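Local coordinates for chitinase (Paenibacillus sp. FPU-7, PDB 5GZT), which probably catalyses the random endo-hydrolysis of beta-1,4 linkages between N-acetylglucosamine units in chitin and chitodextrins, at residues B[282-290]-B[342-351]; B[310-318]-B[387-395]. All coordinates share one frame; numbering follows the deposited sequence.

Interaction 1: B[282-290]-B[342-351]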
loop_
_atom_site.group_PDB
_atom_site.type_symbol
_atom_site.label_atom_id
_atom_site.label_comp_id
_atom_site.label_asym_id
_atom_site.label_seq_id
_atom_site.Cartn_x
_atom_site.Cartn_y
_atom_site.Cartn_z
ATOM N N TYR B 282 5.133 1.410 -5.352
ATOM C CA TYR B 282 5.833 1.030 -6.586
ATOM C C TYR B 282 7.296 1.327 -6.344
ATOM O O TYR B 282 7.622 2.388 -5.797
ATOM C CB TYR B 282 5.389 1.813 -7.825
ATOM C CG TYR B 282 4.221 1.215 -8.576
ATOM C CD1 TYR B 282 2.910 1.513 -8.219
ATOM C CD2 TYR B 282 4.402 0.369 -9.644
ATOM C CE1 TYR B 282 1.828 0.992 -8.931
ATOM C CE2 TYR B 282 3.312 -0.162 -10.331
ATOM C CZ TYR B 282 2.018 0.143 -9.972
ATOM O OH TYR B 282 0.918 -0.340 -10.667
ATOM N N ILE B 283 8.164 0.389 -6.736
ATOM C CA ILE B 283 9.613 0.498 -6.585
ATOM C C ILE B 283 10.221 0.222 -7.935
ATOM O O ILE B 283 9.950 -0.804 -8.508
ATOM C CB ILE B 283 10.137 -0.534 -5.583
ATOM C CG1 ILE B 283 9.903 -0.031 -4.159
ATOM C CG2 ILE B 283 11.638 -0.796 -5.791
ATOM C CD1 ILE B 283 11.075 0.742 -3.560
ATOM N N PRO B 284 11.089 1.122 -8.439
ATOM C CA PRO B 284 11.566 1.008 -9.780
ATOM C C PRO B 284 12.701 -0.024 -9.891
ATOM O O PRO B 284 13.585 -0.082 -9.036
ATOM C CB PRO B 284 12.165 2.391 -10.056
ATOM C CG PRO B 284 12.591 2.869 -8.744
ATOM C CD PRO B 284 11.563 2.351 -7.786
ATOM N N ALA B 285 12.698 -0.722 -10.996
ATOM C CA ALA B 285 13.655 -1.793 -11.248
ATOM C C ALA B 285 15.023 -1.259 -11.574
ATOM O O ALA B 285 16.003 -1.978 -11.439
ATOM C CB ALA B 285 13.163 -2.661 -12.395
ATOM N N TRP B 286 15.085 0.003 -11.945
ATOM C CA TRP B 286 16.287 0.608 -12.524
ATOM C C TRP B 286 17.117 1.293 -11.476
ATOM O O TRP B 286 18.059 1.953 -11.811
ATOM C CB TRP B 286 15.916 1.585 -13.672
ATOM C CG TRP B 286 14.730 2.490 -13.442
ATOM C CD1 TRP B 286 14.717 3.695 -12.785
ATOM C CD2 TRP B 286 13.384 2.275 -13.885
ATOM N NE1 TRP B 286 13.436 4.244 -12.803
ATOM C CE2 TRP B 286 12.600 3.367 -13.416
ATOM C CE3 TRP B 286 12.753 1.240 -14.579
ATOM C CZ2 TRP B 286 11.239 3.490 -13.698
ATOM C CZ3 TRP B 286 11.409 1.323 -14.815
ATOM C CH2 TRP B 286 10.657 2.443 -14.391
ATOM N N VAL B 287 16.719 1.236 -10.214
ATOM C CA VAL B 287 17.621 1.579 -9.131
ATOM C C VAL B 287 18.283 0.268 -8.700
ATOM O O VAL B 287 17.628 -0.841 -8.669
ATOM C CB VAL B 287 16.844 2.258 -7.962
ATOM C CG1 VAL B 287 17.701 2.473 -6.716
ATOM C CG2 VAL B 287 16.253 3.573 -8.446
ATOM N N ASP B 288 19.552 0.391 -8.341
ATOM C CA ASP B 288 20.296 -0.744 -7.828
ATOM C C ASP B 288 20.086 -0.802 -6.371
ATOM O O ASP B 288 20.729 -0.093 -5.616
ATOM C CB ASP B 288 21.774 -0.636 -8.223
ATOM C CG ASP B 288 22.619 -1.788 -7.705
ATOM O OD1 ASP B 288 22.258 -2.512 -6.735
ATOM O OD2 ASP B 288 23.661 -1.941 -8.303
ATOM N N TRP B 289 19.119 -1.625 -5.952
ATOM C CA TRP B 289 18.687 -1.597 -4.589
ATOM C C TRP B 289 19.718 -2.119 -3.640
ATOM O O TRP B 289 19.705 -1.719 -2.473
ATOM C CB TRP B 289 17.317 -2.274 -4.393
ATOM C CG TRP B 289 16.293 -1.384 -4.958
ATOM C CD1 TRP B 289 15.605 -1.544 -6.103
ATOM C CD2 TRP B 289 15.916 -0.118 -4.433
ATOM N NE1 TRP B 289 14.824 -0.452 -6.343
ATOM C CE2 TRP B 289 14.987 0.440 -5.321
ATOM C CE3 TRP B 289 16.280 0.599 -3.282
ATOM C CZ2 TRP B 289 14.398 1.683 -5.116
ATOM C CZ3 TRP B 289 15.684 1.829 -3.053
ATOM C CH2 TRP B 289 14.740 2.368 -3.983
ATOM N N ALA B 290 20.660 -2.973 -4.105
ATOM C CA ALA B 290 21.656 -3.484 -3.189
ATOM C C ALA B 290 22.661 -2.397 -2.862
ATOM O O ALA B 290 23.074 -2.303 -1.694
ATOM C CB ALA B 290 22.356 -4.738 -3.741
ATOM N N ASN B 342 21.044 -4.118 -16.034
ATOM C CA ASN B 342 20.169 -3.800 -14.880
ATOM C C ASN B 342 20.105 -4.977 -13.882
ATOM O O ASN B 342 19.773 -6.055 -14.260
ATOM C CB ASN B 342 18.768 -3.454 -15.381
ATOM C CG ASN B 342 17.963 -2.776 -14.307
ATOM O OD1 ASN B 342 18.318 -1.665 -13.899
ATOM N ND2 ASN B 342 17.014 -3.520 -13.712
ATOM N N PRO B 343 20.422 -4.767 -12.610
ATOM C CA PRO B 343 20.519 -5.832 -11.647
ATOM C C PRO B 343 19.216 -6.368 -11.024
ATOM O O PRO B 343 19.054 -6.347 -9.812
ATOM C CB PRO B 343 21.375 -5.199 -10.570
ATOM C CG PRO B 343 20.899 -3.803 -10.581
ATOM C CD PRO B 343 20.768 -3.475 -11.999
ATOM N N ASP B 344 18.381 -6.953 -11.863
ATOM C CA ASP B 344 17.055 -7.349 -11.480
ATOM C C ASP B 344 17.040 -8.423 -10.401
ATOM O O ASP B 344 16.237 -8.339 -9.399
ATOM C CB ASP B 344 16.217 -7.722 -12.697
ATOM C CG ASP B 344 15.792 -6.518 -13.495
ATOM O OD1 ASP B 344 14.854 -5.747 -13.037
ATOM O OD2 ASP B 344 16.431 -6.313 -14.568
ATOM N N GLU B 345 17.965 -9.378 -10.525
ATOM C CA GLU B 345 17.968 -10.503 -9.611
ATOM C C GLU B 345 18.480 -10.055 -8.282
ATOM O O GLU B 345 17.912 -10.412 -7.242
ATOM C CB GLU B 345 18.772 -11.695 -10.178
ATOM C CG GLU B 345 18.189 -12.203 -11.501
ATOM C CD GLU B 345 18.493 -13.673 -11.837
ATOM O OE1 GLU B 345 19.565 -14.193 -11.417
ATOM O OE2 GLU B 345 17.661 -14.289 -12.565
ATOM N N SER B 346 19.546 -9.284 -8.278
ATOM C CA SER B 346 19.970 -8.651 -7.033
ATOM C C SER B 346 18.808 -7.800 -6.372
ATOM O O SER B 346 18.566 -7.837 -5.151
ATOM C CB SER B 346 21.137 -7.711 -7.346
ATOM O OG SER B 346 21.662 -7.214 -6.145
ATOM N N ASN B 347 18.132 -7.017 -7.205
ATOM C CA ASN B 347 17.072 -6.099 -6.715
ATOM C C ASN B 347 16.001 -6.888 -5.990
ATOM O O ASN B 347 15.745 -6.680 -4.740
ATOM C CB ASN B 347 16.490 -5.367 -7.892
ATOM C CG ASN B 347 17.277 -4.132 -8.268
ATOM O OD1 ASN B 347 18.162 -3.713 -7.591
ATOM N ND2 ASN B 347 16.904 -3.528 -9.338
ATOM N N LEU B 348 15.445 -7.851 -6.756
ATOM C CA LEU B 348 14.381 -8.721 -6.285
ATOM C C LEU B 348 14.768 -9.438 -5.009
ATOM O O LEU B 348 13.943 -9.539 -4.110
ATOM C CB LEU B 348 13.969 -9.692 -7.338
ATOM C CG LEU B 348 12.765 -9.595 -8.272
ATOM C CD1 LEU B 348 11.680 -8.628 -7.832
ATOM C CD2 LEU B 348 13.119 -9.413 -9.735
ATOM N N ALA B 349 16.015 -9.908 -4.892
ATOM C CA ALA B 349 16.462 -10.541 -3.641
ATOM C C ALA B 349 16.467 -9.573 -2.481
ATOM O O ALA B 349 15.998 -9.921 -1.387
ATOM C CB ALA B 349 17.853 -11.177 -3.803
ATOM N N TYR B 350 16.955 -8.346 -2.708
ATOM C CA TYR B 350 17.040 -7.322 -1.644
ATOM C C TYR B 350 15.647 -6.943 -1.134
ATOM O O TYR B 350 15.454 -6.778 0.069
ATOM C CB TYR B 350 17.826 -6.067 -2.102
ATOM C CG TYR B 350 17.680 -4.916 -1.140
ATOM C CD1 TYR B 350 18.541 -4.762 -0.038
ATOM C CD2 TYR B 350 16.665 -3.973 -1.324
ATOM C CE1 TYR B 350 18.386 -3.692 0.862
ATOM C CE2 TYR B 350 16.510 -2.917 -0.433
ATOM C CZ TYR B 350 17.363 -2.792 0.648
ATOM O OH TYR B 350 17.170 -1.741 1.496
ATOM N N LEU B 351 14.693 -6.851 -2.052
ATOM C CA LEU B 351 13.340 -6.378 -1.763
ATOM C C LEU B 351 12.465 -7.386 -0.999
ATOM O O LEU B 351 11.776 -7.010 -0.004
ATOM C CB LEU B 351 12.630 -5.921 -3.058
ATOM C CG LEU B 351 13.296 -4.700 -3.769
ATOM C CD1 LEU B 351 12.736 -4.554 -5.163
ATOM C CD2 LEU B 351 13.125 -3.388 -2.989
HETATM O O HOH W 1 20.625 -4.596 -6.555
#

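Interaction 2: B[310-318]-B[387-395]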
loop_
_atom_site.group_PDB
_atom_site.type_symbol
_atom_site.label_atom_id
_atom_site.label_comp_id
_atom_site.label_asym_id
_atom_site.label_seq_id
_atom_site.Cartn_x
_atom_site.Cartn_y
_atom_site.Cartn_z
ATOM N N ARG B 310 8.698 -7.327 -17.966
ATOM C CA ARG B 310 8.407 -6.996 -19.339
ATOM C C ARG B 310 8.013 -8.211 -20.192
ATOM O O ARG B 310 8.140 -9.385 -19.794
ATOM C CB ARG B 310 9.584 -6.233 -19.929
ATOM C CG ARG B 310 9.773 -4.811 -19.374
ATOM C CD ARG B 310 8.590 -3.954 -19.773
ATOM N NE ARG B 310 8.375 -2.710 -19.055
ATOM C CZ ARG B 310 8.875 -1.525 -19.406
ATOM N NH1 ARG B 310 9.683 -1.399 -20.435
ATOM N NH2 ARG B 310 8.535 -0.446 -18.723
ATOM N N ILE B 311 7.528 -7.908 -21.376
ATOM C CA ILE B 311 7.166 -8.968 -22.282
ATOM C C ILE B 311 8.119 -9.083 -23.473
ATOM O O ILE B 311 8.206 -8.168 -24.294
ATOM C CB ILE B 311 5.751 -8.764 -22.775
ATOM C CG1 ILE B 311 4.821 -8.664 -21.548
ATOM C CG2 ILE B 311 5.343 -9.916 -23.708
ATOM C CD1 ILE B 311 3.419 -8.272 -21.899
ATOM N N ASN B 312 8.795 -10.232 -23.568
ATOM C CA ASN B 312 9.582 -10.581 -24.770
ATOM C C ASN B 312 9.221 -11.983 -25.339
ATOM O O ASN B 312 9.230 -12.963 -24.588
ATOM C CB ASN B 312 11.062 -10.589 -24.443
ATOM C CG ASN B 312 11.912 -10.478 -25.687
ATOM O OD1 ASN B 312 11.491 -9.897 -26.694
ATOM N ND2 ASN B 312 13.125 -10.992 -25.607
ATOM N N ASN B 313 8.929 -12.058 -26.646
ATOM C CA ASN B 313 8.475 -13.320 -27.278
ATOM C C ASN B 313 7.349 -13.895 -26.436
ATOM O O ASN B 313 7.429 -15.048 -26.011
ATOM C CB ASN B 313 9.590 -14.391 -27.408
ATOM C CG ASN B 313 10.807 -13.925 -28.207
ATOM O OD1 ASN B 313 11.937 -14.286 -27.870
ATOM N ND2 ASN B 313 10.591 -13.147 -29.263
ATOM N N GLY B 314 6.383 -13.034 -26.104
ATOM C CA GLY B 314 5.133 -13.409 -25.455
ATOM C C GLY B 314 5.257 -13.989 -24.093
ATOM O O GLY B 314 4.282 -14.539 -23.579
ATOM N N LYS B 315 6.438 -13.850 -23.502
ATOM C CA LYS B 315 6.715 -14.266 -22.143
ATOM C C LYS B 315 7.255 -13.099 -21.262
ATOM O O LYS B 315 7.789 -12.093 -21.722
ATOM C CB LYS B 315 7.747 -15.379 -22.139
ATOM C CG LYS B 315 7.353 -16.609 -22.952
ATOM C CD LYS B 315 8.590 -17.200 -23.616
ATOM C CE LYS B 315 8.297 -18.500 -24.344
ATOM N NZ LYS B 315 9.404 -19.439 -24.053
ATOM N N VAL B 316 7.173 -13.344 -19.977
ATOM C CA VAL B 316 7.530 -12.408 -18.959
ATOM C C VAL B 316 8.998 -12.543 -18.554
ATOM O O VAL B 316 9.388 -13.567 -17.993
ATOM C CB VAL B 316 6.651 -12.588 -17.693
ATOM C CG1 VAL B 316 7.059 -11.577 -16.601
ATOM C CG2 VAL B 316 5.164 -12.465 -18.039
ATOM N N VAL B 317 9.731 -11.433 -18.701
ATOM C CA VAL B 317 11.183 -11.343 -18.497
ATOM C C VAL B 317 11.563 -10.154 -17.637
ATOM O O VAL B 317 10.792 -9.209 -17.521
ATOM C CB VAL B 317 11.886 -11.149 -19.837
ATOM C CG1 VAL B 317 11.777 -12.429 -20.714
ATOM C CG2 VAL B 317 11.340 -9.942 -20.599
ATOM N N THR B 318 12.734 -10.172 -17.050
ATOM C CA THR B 318 13.205 -8.988 -16.371
ATOM C C THR B 318 13.370 -7.814 -17.384
ATOM O O THR B 318 13.453 -8.016 -18.620
ATOM C CB THR B 318 14.513 -9.245 -15.615
ATOM O OG1 THR B 318 15.476 -9.741 -16.520
ATOM C CG2 THR B 318 14.352 -10.193 -14.521
ATOM N N VAL B 387 0.818 -19.094 -22.989
ATOM C CA VAL B 387 2.270 -18.972 -22.787
ATOM C C VAL B 387 2.534 -17.841 -21.724
ATOM O O VAL B 387 3.248 -18.026 -20.690
ATOM C CB VAL B 387 2.992 -18.630 -24.130
ATOM C CG1 VAL B 387 4.497 -18.557 -23.915
ATOM C CG2 VAL B 387 2.621 -19.618 -25.260
ATOM N N PHE B 388 1.913 -16.699 -21.983
ATOM C CA PHE B 388 2.026 -15.543 -21.110
ATOM C C PHE B 388 1.762 -15.876 -19.660
ATOM O O PHE B 388 2.682 -15.767 -18.779
ATOM C CB PHE B 388 1.114 -14.401 -21.578
ATOM C CG PHE B 388 1.301 -13.150 -20.754
ATOM C CD1 PHE B 388 2.277 -12.215 -21.092
ATOM C CD2 PHE B 388 0.570 -12.961 -19.572
ATOM C CE1 PHE B 388 2.479 -11.091 -20.293
ATOM C CE2 PHE B 388 0.779 -11.827 -18.778
ATOM C CZ PHE B 388 1.740 -10.899 -19.144
ATOM N N ALA B 389 0.540 -16.357 -19.401
ATOM C CA ALA B 389 0.127 -16.693 -18.022
ATOM C C ALA B 389 1.040 -17.638 -17.316
ATOM O O ALA B 389 1.362 -17.468 -16.111
ATOM C CB ALA B 389 -1.279 -17.222 -18.013
ATOM N N ASN B 390 1.494 -18.650 -18.061
ATOM C CA ASN B 390 2.433 -19.633 -17.496
ATOM C C ASN B 390 3.748 -18.944 -17.186
ATOM O O ASN B 390 4.306 -19.083 -16.080
ATOM C CB ASN B 390 2.615 -20.842 -18.461
ATOM C CG ASN B 390 1.415 -21.797 -18.449
ATOM O OD1 ASN B 390 0.870 -22.125 -17.395
ATOM N ND2 ASN B 390 1.013 -22.257 -19.632
ATOM N N SER B 391 4.225 -18.158 -18.143
ATOM C CA SER B 391 5.412 -17.301 -17.911
ATOM C C SER B 391 5.316 -16.383 -16.667
ATOM O O SER B 391 6.267 -16.285 -15.812
ATOM C CB SER B 391 5.703 -16.450 -19.137
ATOM O OG SER B 391 7.037 -16.019 -18.984
ATOM N N ALA B 392 4.149 -15.764 -16.523
ATOM C CA ALA B 392 3.928 -14.859 -15.359
ATOM C C ALA B 392 4.030 -15.580 -14.091
ATOM O O ALA B 392 4.721 -15.122 -13.141
ATOM C CB ALA B 392 2.610 -14.171 -15.461
ATOM N N LEU B 393 3.403 -16.771 -14.049
ATOM C CA LEU B 393 3.515 -17.587 -12.842
ATOM C C LEU B 393 4.946 -18.030 -12.566
ATOM O O LEU B 393 5.427 -18.040 -11.405
ATOM C CB LEU B 393 2.491 -18.761 -12.817
ATOM C CG LEU B 393 1.126 -18.390 -12.174
ATOM C CD1 LEU B 393 0.232 -17.592 -13.140
ATOM C CD2 LEU B 393 0.398 -19.618 -11.630
ATOM N N ASP B 394 5.685 -18.359 -13.614
ATOM C CA ASP B 394 7.134 -18.691 -13.432
ATOM C C ASP B 394 7.927 -17.572 -12.752
ATOM O O ASP B 394 8.754 -17.839 -11.810
ATOM C CB ASP B 394 7.797 -19.028 -14.786
ATOM C CG ASP B 394 7.305 -20.378 -15.368
ATOM O OD1 ASP B 394 6.992 -21.270 -14.553
ATOM O OD2 ASP B 394 7.165 -20.509 -16.609
ATOM N N PHE B 395 7.679 -16.342 -13.250
ATOM C CA PHE B 395 8.348 -15.150 -12.681
ATOM C C PHE B 395 8.044 -15.044 -11.218
ATOM O O PHE B 395 9.005 -15.012 -10.359
ATOM C CB PHE B 395 7.926 -13.897 -13.427
ATOM C CG PHE B 395 8.865 -12.739 -13.222
ATOM C CD1 PHE B 395 8.870 -12.036 -12.011
ATOM C CD2 PHE B 395 9.755 -12.364 -14.225
ATOM C CE1 PHE B 395 9.752 -10.976 -11.814
ATOM C CE2 PHE B 395 10.594 -11.281 -14.035
ATOM C CZ PHE B 395 10.619 -10.621 -12.818
HETATM O O HOH W 2 9.058 -15.620 -16.598
#

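Interaction 1: B[282-290]-B[342-351]
The indole of W289 is covered on both faces: L351 CD2 sits 4.2 Å above the ring plane of W289, displaced toward its rim, and V287 CG1 lies over the centre of the opposite face. At the edge, W289 NE1 donates in the ring plane to P284 O. The ring of Y350 is met over its centre by W289 O. This is the end of barrel strand 264-284 in a family 18 TIM barrel, whose type I turn (P284 to V287) and following loop settle against helix 344-352. The pairing illustrates how side-chain amides on and just ahead of a helix can fix a loop by bonding to its backbone. N347 crosses W289 at about a right angle; its OD1 accepts a nearly straight bond from W289 N (2.8 Å, 167°), while its ND2 gives a more bent one to V287 O (2.9 Å, 132°). With CG lying anti to the carbonyl carbon (chi1 -85°), the N347 amide can face the loop, and Y306 of the neighbouring strand also bonds its ND2. N342 works similarly ahead of the helix: both of its ND2 bonds lie in the amide plane, one meeting A285 O from above the carbonyl plane at 2.9 Å, the other going to D344 OD2 and fixing the rotation of the amide. Y306 takes up D344 OD1. Nearer the surface D288 packs against P343 CG, its OD2 salt-bridged to K291. A water bridges the two segments, donating to N347 OD1 and D288 OD1, and accepting from A290 N and from S346 OG, the last 2.8 Å from the water oxygen.

Interaction 2: B[310-318]-B[387-395]
V316 fills the tight half of this contact, wedged by its two methyls between the aromatic rings of F388 and F395. CG2 lies over the face of the F388 ring in a CH-pi contact, 4.1 Å from the ring centroid, and also reaches the CB of A392. CG1, placed anti to the backbone N (chi1 180°), reaches the other way and touches F395 CD2 at 3.7 Å. Two more hairpin residues close on the rings: I311 CD1 comes within 3.4 Å of F388 CE1, with I311 CG1 in the ring plane at its edge, and T318 presents its backbone N to the edge of F395 while its CG2 rests 3.9 Å from F395 CE2. Beyond these, L432 of helix 425-447 also packs on F388. The side facing solvent is sparser and more polar. There the OG of S391 accepts a hydrogen bond from V316 N (2.9 Å, 154°), giving that backbone N-H a partner on the helix, and a water bridges S391 O and V316 O, the latter so close that its exact position is doubtful. At the rim, the bent chain of K315 runs its CG, and further out its CE, past V387 CG1, the CG at 3.6 Å, before its end leads away, and G314 O rests near F388 CA. The principle is an apolar, aromatic seam giving way to a polar, water-bridged edge. Strand 315-318 runs at 33° to the axis of segment 387-395, folded back on strand 303-312 through a type I' turn: a beta-hairpin extension of a TIM-barrel strand, packed against outer helix 382-398.

Both interactions belong to one family 18 barrel and hang from adjacent strands, 264-284 and 303-312, yet each settles on a different helix. Both are partly buried, with one interior side and one surface rim. Their chemistry diverges: interaction 1 holds an irregular loop to helix 344-352 chiefly by asparagine amides that bond to backbone groups, whereas interaction 2 joins a regular hairpin to helix 382-398 mainly by apolar and aromatic packing, with one serine bond. The two meet directly, D344 CB lying 3.6 Å from T318 CG2 and L348 CD2 packing on F395 CZ, so helix 344-352, a partner in interaction 1, also flanks interaction 2.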